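Local atomic coordinates of SnoaL-like domain-containing protein (Burkholderia thailandensis E264, PDB entry 3EC9), a protein that is of unknown function but belongs to the SnoaL-like branch of the NTF2-like superfamily, whose members often bind or transform small molecules in a hydrophobic pocket. Residues A31-D36 and N64-L69; P39-T44 and D59-N64; E71-Y76 and L132-A137. All blocks are in the same frame, centred on the assembly; numbering follows the deposited sequence. Where two conformers were deposited one is given.

Contact 1: residues A31-D36 and N64-L69; sequences AAMMAD and NVFRRL
The phenyl ring of F66 receives M33 SE over one face, while the methyl carbon of M34 approaches the same ring obliquely. Both M33 and M34 are selenomethionines, and the first pair is the selenium form of a Met-aromatic contact: in the conformer described here, one of two deposited, SE of M33 stands 4.5 Å from the F66 ring centroid, only 10° off the ring normal, so it sits nearly above the centre. M34 touches through its very end, CE lying 4.3 Å from F66 CE2. M34 leaves its backbone pointing past helix 58-72, not at it; with CG beside the backbone N (chi1 -57°) and the chain bent again at chi2, the terminal methyl is brought round to the ring.

No hydrogen bond crosses between residues 31-36 and 64-69. The contact joins two helices of the NTF2-like alpha+beta fold, with CA atoms no closer than 10.6 Å (M33 to F66), so the long side chains span the gap. The ring also packs against W43, CE2 of F66 meeting CZ2 of W43, and both a glycerol and an acetate lie about 4 Å from the F66 side chain at nearest atoms. These molecules probably come from the crystallisation liquor, yet their position is consistent with a pocket beside the ring. F66 projects from a widened, pi-type turn of its helix, where probable backbone hydrogen bonds run from residue i to i-5: F66 N to I61 O, and R67 N to V62 O.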
loop_
_atom_site.group_PDB
_atom_site.type_symbol
_atom_site.label_atom_id
_atom_site.label_comp_id
_atom_site.label_asym_id
_atom_site.label_seq_id
_atom_site.Cartn_x
_atom_site.Cartn_y
_atom_site.Cartn_z
ATOM N N ALA B 31 14.998 -18.995 8.182
ATOM C CA ALA B 31 16.056 -18.540 9.074
ATOM C C ALA B 31 16.620 -17.216 8.592
ATOM O O ALA B 31 16.723 -16.254 9.361
ATOM C CB ALA B 31 17.188 -19.574 9.178
ATOM N N ALA B 32 16.953 -17.138 7.309
ATOM C CA ALA B 32 17.457 -15.868 6.745
ATOM C C ALA B 32 16.362 -14.785 6.695
ATOM O O ALA B 32 16.640 -13.617 6.961
ATOM C CB ALA B 32 18.074 -16.079 5.333
HETATM N N MSE B 33 15.131 -15.156 6.356
HETATM C CA MSE B 33 14.028 -14.183 6.371
HETATM C C MSE B 33 13.953 -13.425 7.675
HETATM O O MSE B 33 13.770 -12.204 7.673
HETATM C CB MSE B 33 12.693 -14.872 6.211
HETATM C CG MSE B 33 12.370 -15.240 4.810
HETATM SE SE MSE B 33 10.596 -16.000 4.875
HETATM C CE MSE B 33 10.784 -17.220 3.401
HETATM N N MSE B 34 14.064 -14.159 8.784
HETATM C CA MSE B 34 13.847 -13.598 10.111
HETATM C C MSE B 34 15.125 -13.139 10.837
HETATM O O MSE B 34 15.057 -12.605 11.944
HETATM C CB MSE B 34 13.083 -14.606 11.019
HETATM C CG MSE B 34 11.732 -15.085 10.513
HETATM SE SE MSE B 34 10.366 -13.674 10.730
HETATM C CE MSE B 34 10.457 -13.044 8.963
ATOM N N ALA B 35 16.268 -13.264 10.182
ATOM C CA ALA B 35 17.601 -13.055 10.820
ATOM C C ALA B 35 17.754 -11.646 11.404
ATOM O O ALA B 35 18.431 -11.480 12.454
ATOM C CB ALA B 35 18.729 -13.329 9.852
ATOM N N ASP B 36 17.176 -10.631 10.725
ATOM C CA ASP B 36 17.359 -9.241 11.135
ATOM C C ASP B 36 16.115 -8.658 11.824
ATOM O O ASP B 36 16.035 -7.445 12.049
ATOM C CB ASP B 36 17.775 -8.358 9.962
ATOM C CG ASP B 36 19.086 -8.800 9.354
ATOM O OD1 ASP B 36 20.085 -8.974 10.123
ATOM O OD2 ASP B 36 19.116 -8.986 8.124
ATOM N N ASN B 64 1.931 -17.470 12.322
ATOM C CA ASN B 64 0.600 -16.898 12.053
ATOM C C ASN B 64 0.474 -16.198 10.703
ATOM O O ASN B 64 -0.630 -15.846 10.277
ATOM C CB ASN B 64 0.185 -15.949 13.179
ATOM C CG ASN B 64 0.271 -16.594 14.591
ATOM O OD1 ASN B 64 0.022 -17.809 14.761
ATOM N ND2 ASN B 64 0.624 -15.774 15.612
ATOM N N VAL B 65 1.600 -15.969 10.032
ATOM C CA VAL B 65 1.582 -15.382 8.691
ATOM C C VAL B 65 2.091 -16.398 7.664
ATOM O O VAL B 65 1.318 -16.941 6.906
ATOM C CB VAL B 65 2.359 -14.054 8.609
ATOM C CG1 VAL B 65 2.232 -13.415 7.188
ATOM C CG2 VAL B 65 1.902 -13.076 9.707
ATOM N N PHE B 66 3.392 -16.680 7.658
ATOM C CA PHE B 66 3.950 -17.469 6.566
ATOM C C PHE B 66 3.478 -18.910 6.560
ATOM O O PHE B 66 3.153 -19.432 5.528
ATOM C CB PHE B 66 5.461 -17.396 6.589
ATOM C CG PHE B 66 5.970 -16.037 6.214
ATOM C CD1 PHE B 66 6.022 -15.659 4.873
ATOM C CD2 PHE B 66 6.363 -15.127 7.179
ATOM C CE1 PHE B 66 6.471 -14.399 4.515
ATOM C CE2 PHE B 66 6.817 -13.868 6.821
ATOM C CZ PHE B 66 6.863 -13.508 5.484
ATOM N N ARG B 67 3.439 -19.550 7.725
ATOM C CA ARG B 67 2.937 -20.933 7.785
ATOM C C ARG B 67 1.488 -21.006 7.274
ATOM O O ARG B 67 1.138 -21.900 6.532
ATOM C CB ARG B 67 3.042 -21.498 9.199
ATOM C CG ARG B 67 2.378 -22.879 9.345
ATOM C CD ARG B 67 2.485 -23.437 10.769
ATOM N NE ARG B 67 1.677 -22.631 11.685
ATOM C CZ ARG B 67 1.419 -22.955 12.940
ATOM N NH1 ARG B 67 1.966 -24.014 13.475
ATOM N NH2 ARG B 67 0.666 -22.152 13.660
ATOM N N ARG B 68 0.633 -20.073 7.713
ATOM C CA ARG B 68 -0.771 -20.072 7.326
ATOM C C ARG B 68 -0.899 -19.874 5.816
ATOM O O ARG B 68 -1.737 -20.532 5.163
ATOM C CB ARG B 68 -1.531 -18.994 8.114
ATOM C CG ARG B 68 -2.943 -18.946 7.800
ATOM C CD ARG B 68 -3.719 -17.964 8.686
ATOM N NE ARG B 68 -5.029 -17.730 8.093
ATOM C CZ ARG B 68 -5.922 -16.884 8.553
ATOM N NH1 ARG B 68 -5.664 -16.171 9.635
ATOM N NH2 ARG B 68 -7.098 -16.801 7.960
ATOM N N LEU B 69 -0.074 -19.000 5.248
ATOM C CA LEU B 69 -0.108 -18.790 3.803
ATOM C C LEU B 69 0.171 -20.109 3.071
ATOM O O LEU B 69 -0.539 -20.434 2.098
ATOM C CB LEU B 69 0.841 -17.663 3.330
ATOM C CG LEU B 69 0.418 -16.209 3.603
ATOM C CD1 LEU B 69 1.541 -15.196 3.302
ATOM C CD2 LEU B 69 -0.855 -15.910 2.841
#

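Contact 2: residues P39-T44 and D59-N64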
loop_
_atom_site.group_PDB
_atom_site.type_symbol
_atom_site.label_atom_id
_atom_site.label_comp_id
_atom_site.label_asym_id
_atom_site.label_seq_id
_atom_site.Cartn_x
_atom_site.Cartn_y
_atom_site.Cartn_z
ATOM N N PRO B 39 13.780 -7.908 18.298
ATOM C CA PRO B 39 12.939 -8.340 19.408
ATOM C C PRO B 39 11.667 -7.497 19.520
ATOM O O PRO B 39 10.597 -8.008 19.849
ATOM C CB PRO B 39 13.818 -8.055 20.615
ATOM C CG PRO B 39 15.209 -8.264 20.117
ATOM C CD PRO B 39 15.196 -7.738 18.696
ATOM N N ALA B 40 11.803 -6.206 19.251
ATOM C CA ALA B 40 10.714 -5.252 19.399
ATOM C C ALA B 40 9.864 -5.132 18.108
ATOM O O ALA B 40 9.093 -4.207 17.976
ATOM C CB ALA B 40 11.300 -3.890 19.769
ATOM N N ILE B 41 9.986 -6.094 17.201
ATOM C CA ILE B 41 9.251 -6.047 15.922
ATOM C C ILE B 41 7.740 -5.784 16.082
ATOM O O ILE B 41 7.105 -6.386 16.933
ATOM C CB ILE B 41 9.422 -7.400 15.133
ATOM C CG1 ILE B 41 8.825 -7.335 13.720
ATOM C CG2 ILE B 41 8.823 -8.558 15.919
ATOM C CD1 ILE B 41 9.425 -6.262 12.856
ATOM N N GLU B 42 7.182 -4.915 15.229
ATOM C CA GLU B 42 5.747 -4.815 14.987
ATOM C C GLU B 42 5.515 -5.065 13.493
ATOM O O GLU B 42 5.917 -4.263 12.661
ATOM C CB GLU B 42 5.233 -3.447 15.445
ATOM C CG GLU B 42 5.426 -3.245 16.945
ATOM C CD GLU B 42 4.892 -1.919 17.464
ATOM O OE1 GLU B 42 4.213 -1.187 16.703
ATOM O OE2 GLU B 42 5.154 -1.624 18.655
ATOM N N TRP B 43 4.926 -6.208 13.175
ATOM C CA TRP B 43 4.700 -6.649 11.803
ATOM C C TRP B 43 3.182 -6.727 11.592
ATOM O O TRP B 43 2.489 -7.581 12.162
ATOM C CB TRP B 43 5.364 -7.999 11.616
ATOM C CG TRP B 43 5.182 -8.629 10.307
ATOM C CD1 TRP B 43 3.987 -9.057 9.735
ATOM C CD2 TRP B 43 6.206 -8.979 9.372
ATOM N NE1 TRP B 43 4.221 -9.644 8.530
ATOM C CE2 TRP B 43 5.570 -9.630 8.279
ATOM C CE3 TRP B 43 7.601 -8.848 9.365
ATOM C CZ2 TRP B 43 6.281 -10.113 7.162
ATOM C CZ3 TRP B 43 8.308 -9.320 8.217
ATOM C CH2 TRP B 43 7.634 -9.945 7.149
ATOM N N THR B 44 2.675 -5.794 10.798
ATOM C CA THR B 44 1.266 -5.644 10.552
ATOM C C THR B 44 0.815 -6.134 9.142
ATOM O O THR B 44 1.197 -5.602 8.099
ATOM C CB THR B 44 0.791 -4.195 10.738
ATOM O OG1 THR B 44 1.112 -3.797 12.079
ATOM C CG2 THR B 44 -0.701 -4.070 10.440
ATOM N N ASP B 59 8.730 -15.651 15.826
ATOM C CA ASP B 59 7.908 -16.873 15.968
ATOM C C ASP B 59 6.479 -16.657 15.545
ATOM O O ASP B 59 5.901 -17.492 14.839
ATOM C CB ASP B 59 7.915 -17.415 17.421
ATOM C CG ASP B 59 6.923 -18.577 17.630
ATOM O OD1 ASP B 59 7.097 -19.671 17.033
ATOM O OD2 ASP B 59 5.950 -18.383 18.392
ATOM N N GLU B 60 5.892 -15.545 15.996
ATOM C CA GLU B 60 4.520 -15.201 15.626
ATOM C C GLU B 60 4.377 -15.032 14.131
ATOM O O GLU B 60 3.433 -15.535 13.507
ATOM C CB GLU B 60 4.078 -13.911 16.316
ATOM C CG GLU B 60 3.706 -14.095 17.777
ATOM C CD GLU B 60 3.423 -12.764 18.454
ATOM O OE1 GLU B 60 2.699 -11.928 17.867
ATOM O OE2 GLU B 60 3.930 -12.565 19.586
ATOM N N ILE B 61 5.324 -14.306 13.552
ATOM C CA ILE B 61 5.258 -14.015 12.124
ATOM C C ILE B 61 5.335 -15.314 11.336
ATOM O O ILE B 61 4.567 -15.554 10.406
ATOM C CB ILE B 61 6.388 -13.049 11.725
ATOM C CG1 ILE B 61 6.171 -11.706 12.431
ATOM C CG2 ILE B 61 6.404 -12.851 10.191
ATOM C CD1 ILE B 61 7.515 -10.819 12.558
ATOM N N VAL B 62 6.253 -16.201 11.724
ATOM C CA VAL B 62 6.402 -17.455 10.949
ATOM C C VAL B 62 5.138 -18.285 11.103
ATOM O O VAL B 62 4.575 -18.761 10.128
ATOM C CB VAL B 62 7.647 -18.243 11.427
ATOM C CG1 VAL B 62 7.650 -19.637 10.852
ATOM C CG2 VAL B 62 8.943 -17.466 11.110
ATOM N N ARG B 63 4.679 -18.465 12.330
ATOM C CA ARG B 63 3.500 -19.323 12.556
ATOM C C ARG B 63 2.200 -18.731 12.026
ATOM O O ARG B 63 1.427 -19.414 11.407
ATOM C CB ARG B 63 3.325 -19.647 14.040
ATOM C CG ARG B 63 4.287 -20.712 14.603
ATOM C CD ARG B 63 3.902 -21.131 16.030
ATOM N NE ARG B 63 3.909 -19.968 16.886
ATOM C CZ ARG B 63 2.852 -19.220 17.191
ATOM N NH1 ARG B 63 1.589 -19.574 16.865
ATOM N NH2 ARG B 63 3.073 -18.105 17.887
ATOM N N ASN B 64 1.931 -17.470 12.322
ATOM C CA ASN B 64 0.600 -16.898 12.053
ATOM C C ASN B 64 0.474 -16.198 10.703
ATOM O O ASN B 64 -0.630 -15.846 10.277
ATOM C CB ASN B 64 0.185 -15.949 13.179
ATOM C CG ASN B 64 0.271 -16.594 14.591
ATOM O OD1 ASN B 64 0.022 -17.809 14.761
ATOM N ND2 ASN B 64 0.624 -15.774 15.612
#
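On the helix whose I61 packs against I41 and W43, D59 OD2 is gripped twice by R63, one turn along: NH2 of R63 donates to D59 OD2 at 2.9 Å and NE of R63 to the same D59 OD2 at 3.0 Å. The guanidinium presents its side, with D59 OD2 and CG lying near its plane, whereas both nitrogens reach OD2 from one face of the carboxylate, 44° and 35° out of its plane. This salt bridge lies within the helix and takes no part in the contact with the strand.

Across the contact there is no hydrogen bond, and I61 supplies the whole helical side of it. I61 holds CG1 beside its backbone N (chi1 -64°), which leaves CG2 opposite that N and over one face of the W43 indole, 3.9 Å from the centroid of the six-membered ring, in CH-pi geometry. The longer branch runs toward the root of the indole, I61 CD1 lying 3.7 Å from W43 CB. It also reaches I41, two residues earlier on the same side of the strand, with I61 CD1 3.9 Å from I41 CG1. CG2 is spent on W43 alone, whereas CD1 bridges W43 and I41; E42 between them points away.

The indole is held further by the hydrogen bond from W43 NE1 to E45 OE2 and by stacking with F125. A glycerol, probably from the crystallisation liquor, lies about 3 Å from the W43 side chain at nearest atoms and may mark a pocket. A helix packed on the face of a curved sheet is the NTF2-like arrangement: I61 sits between strand 41-45 and helix 30-34, whose M34 it also touches, while strands 53-55 and 121-129 flank strand 41-45.

Contact 3: residues E71-Y76 and L132-A137; sequences EEWDGY and LLVAQA
W73 and V134 account for most of the buried surface, with A137 adding a smaller share. The far end of the W73 indole, its six-membered ring, reaches the C-terminal helix between V134 and A137. V134 offers CG1, which is equally close to two ring atoms, 3.8 Å from W73 CZ2 and 3.8 Å from W73 CH2, and meets the ring obliquely. A137 comes to the rim near the ring plane, its CB lying 4.1 Å from W73 CZ3. The backbone carbonyl of V134 also lies at the ring edge, with V134 O 4.0 Å from W73 CH2.

W73 already leaves its backbone toward residues 132-137, and with CG opposite the carbonyl carbon (chi1 -60°) the indole extends across the gap, although the nearest CA atoms, those of W73 and A137, are 10.1 Å apart. V134 turns CG1 opposite its backbone N (chi1 177°), placing that methyl against the indole. One face of the indole is occupied by Y76 of its own segment, with CD2 of Y76 3.7 Å above the ring plane and displaced toward the rim. Y100 meets W73 edge-to-face, and F107 touches W73, V134 and A137 alike.

No hydrogen bond joins the two segments. The C-terminal helix meets the second subunit as well: L132 N is hydrogen-bonded to T131 OG1 of that chain. W73 is the first residue to leave helical backbone angles after helix 58-72, so the contact fastens the helix-to-strand junction to the C-terminal helix at one end of the curved sheet, in the alpha+beta cone of an NTF2-like fold.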
loop_
_atom_site.group_PDB
_atom_site.type_symbol
_atom_site.label_atom_id
_atom_site.label_comp_id
_atom_site.label_asym_id
_atom_site.label_seq_id
_atom_site.Cartn_x
_atom_site.Cartn_y
_atom_site.Cartn_z
ATOM N N GLU B 71 -0.226 -23.136 4.178
ATOM C CA GLU B 71 -1.298 -24.114 4.415
ATOM C C GLU B 71 -2.550 -23.826 3.580
ATOM O O GLU B 71 -3.264 -24.759 3.196
ATOM C CB GLU B 71 -1.702 -24.159 5.881
ATOM C CG GLU B 71 -0.575 -24.671 6.762
ATOM C CD GLU B 71 -0.874 -24.605 8.234
ATOM O OE1 GLU B 71 -1.652 -23.730 8.658
ATOM O OE2 GLU B 71 -0.274 -25.439 8.956
ATOM N N GLU B 72 -2.865 -22.549 3.346
ATOM C CA GLU B 72 -4.178 -22.175 2.795
ATOM C C GLU B 72 -4.155 -21.858 1.291
ATOM O O GLU B 72 -5.196 -21.797 0.649
ATOM C CB GLU B 72 -4.769 -21.011 3.613
ATOM C CG GLU B 72 -5.078 -21.421 5.050
ATOM C CD GLU B 72 -5.725 -20.333 5.896
ATOM O OE1 GLU B 72 -5.656 -19.129 5.528
ATOM O OE2 GLU B 72 -6.373 -20.703 6.908
ATOM N N TRP B 73 -2.957 -21.678 0.751
ATOM C CA TRP B 73 -2.718 -21.280 -0.652
ATOM C C TRP B 73 -1.692 -22.206 -1.279
ATOM O O TRP B 73 -0.730 -22.641 -0.605
ATOM C CB TRP B 73 -2.160 -19.851 -0.718
ATOM C CG TRP B 73 -3.051 -18.844 -0.139
ATOM C CD1 TRP B 73 -3.122 -18.492 1.183
ATOM C CD2 TRP B 73 -4.053 -18.088 -0.803
ATOM N NE1 TRP B 73 -4.058 -17.546 1.370
ATOM C CE2 TRP B 73 -4.637 -17.228 0.176
ATOM C CE3 TRP B 73 -4.471 -17.966 -2.149
ATOM C CZ2 TRP B 73 -5.651 -16.327 -0.122
ATOM C CZ3 TRP B 73 -5.495 -17.058 -2.436
ATOM C CH2 TRP B 73 -6.070 -16.257 -1.427
ATOM N N ASP B 74 -1.920 -22.513 -2.563
ATOM C CA ASP B 74 -0.952 -23.140 -3.437
ATOM C C ASP B 74 -0.184 -22.058 -4.198
ATOM O O ASP B 74 -0.785 -21.194 -4.846
ATOM C CB ASP B 74 -1.671 -24.021 -4.450
ATOM C CG ASP B 74 -0.698 -24.862 -5.296
ATOM O OD1 ASP B 74 0.482 -25.029 -4.899
ATOM O OD2 ASP B 74 -1.129 -25.390 -6.351
ATOM N N GLY B 75 1.148 -22.055 -4.064
ATOM C CA GLY B 75 1.970 -21.188 -4.870
ATOM C C GLY B 75 1.844 -19.702 -4.553
ATOM O O GLY B 75 1.966 -18.848 -5.454
ATOM N N TYR B 76 1.585 -19.412 -3.283
ATOM C CA TYR B 76 1.523 -18.033 -2.818
ATOM C C TYR B 76 2.881 -17.366 -3.056
ATOM O O TYR B 76 3.901 -17.824 -2.549
ATOM C CB TYR B 76 1.135 -17.899 -1.323
ATOM C CG TYR B 76 0.641 -16.476 -1.068
ATOM C CD1 TYR B 76 1.523 -15.417 -0.820
ATOM C CD2 TYR B 76 -0.702 -16.175 -1.139
ATOM C CE1 TYR B 76 1.054 -14.118 -0.659
ATOM C CE2 TYR B 76 -1.169 -14.904 -0.936
ATOM C CZ TYR B 76 -0.274 -13.867 -0.731
ATOM O OH TYR B 76 -0.781 -12.593 -0.537
ATOM N N LEU B 132 -9.631 -6.896 -1.454
ATOM C CA LEU B 132 -10.838 -7.364 -2.150
ATOM C C LEU B 132 -10.472 -8.469 -3.158
ATOM O O LEU B 132 -11.137 -9.485 -3.225
ATOM C CB LEU B 132 -11.564 -6.221 -2.856
ATOM C CG LEU B 132 -12.816 -6.624 -3.614
ATOM C CD1 LEU B 132 -13.878 -7.154 -2.618
ATOM C CD2 LEU B 132 -13.376 -5.462 -4.463
ATOM N N LEU B 133 -9.434 -8.260 -3.947
ATOM C CA LEU B 133 -9.034 -9.312 -4.919
ATOM C C LEU B 133 -8.601 -10.600 -4.250
ATOM O O LEU B 133 -8.881 -11.678 -4.761
ATOM C CB LEU B 133 -7.963 -8.802 -5.884
ATOM C CG LEU B 133 -8.475 -8.021 -7.112
ATOM C CD1 LEU B 133 -9.423 -6.862 -6.804
ATOM C CD2 LEU B 133 -7.316 -7.553 -8.030
ATOM N N VAL B 134 -7.889 -10.515 -3.126
ATOM C CA VAL B 134 -7.548 -11.724 -2.382
ATOM C C VAL B 134 -8.820 -12.429 -1.855
ATOM O O VAL B 134 -9.033 -13.641 -2.008
ATOM C CB VAL B 134 -6.604 -11.367 -1.226
ATOM C CG1 VAL B 134 -6.323 -12.647 -0.404
ATOM C CG2 VAL B 134 -5.295 -10.705 -1.734
ATOM N N ALA B 135 -9.704 -11.635 -1.278
ATOM C CA ALA B 135 -10.993 -12.118 -0.791
ATOM C C ALA B 135 -11.851 -12.789 -1.894
ATOM O O ALA B 135 -12.538 -13.786 -1.637
ATOM C CB ALA B 135 -11.762 -10.964 -0.099
ATOM N N GLN B 136 -11.814 -12.276 -3.107
ATOM C CA GLN B 136 -12.578 -12.859 -4.222
ATOM C C GLN B 136 -12.145 -14.310 -4.476
ATOM O O GLN B 136 -12.951 -15.168 -4.854
ATOM C CB GLN B 136 -12.400 -12.032 -5.501
ATOM C CG GLN B 136 -13.146 -10.725 -5.556
ATOM C CD GLN B 136 -12.701 -9.797 -6.740
ATOM O OE1 GLN B 136 -11.735 -10.068 -7.471
ATOM N NE2 GLN B 136 -13.434 -8.731 -6.927
ATOM N N ALA B 137 -10.856 -14.579 -4.328
ATOM C CA ALA B 137 -10.308 -15.916 -4.536
ATOM C C ALA B 137 -10.812 -16.893 -3.451
ATOM O O ALA B 137 -10.771 -18.096 -3.641
ATOM C CB ALA B 137 -8.781 -15.878 -4.566
#

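Overall arrangement
From the N terminus the chain passes through helix 14-26 into helix 30-34, runs into strand 41-45 and returns through strand 53-55 to helix 58-72. Contact 2 closes the shorter excursion, strand to helix with 14 residues between its segments; contact 1 encloses it, closing a loop of 27 residues from helix to helix. The two share N64, and their centres are about 8 Å apart. Contact 3 follows in series, opening where helix 58-72 gives way to strand 73-86 and closing only at helix 131-137, after the long strands. Helix 58-72 is common to all three; L69 CD2 and Y76 CE2, 3.9 Å apart, connect contacts 1 and 3.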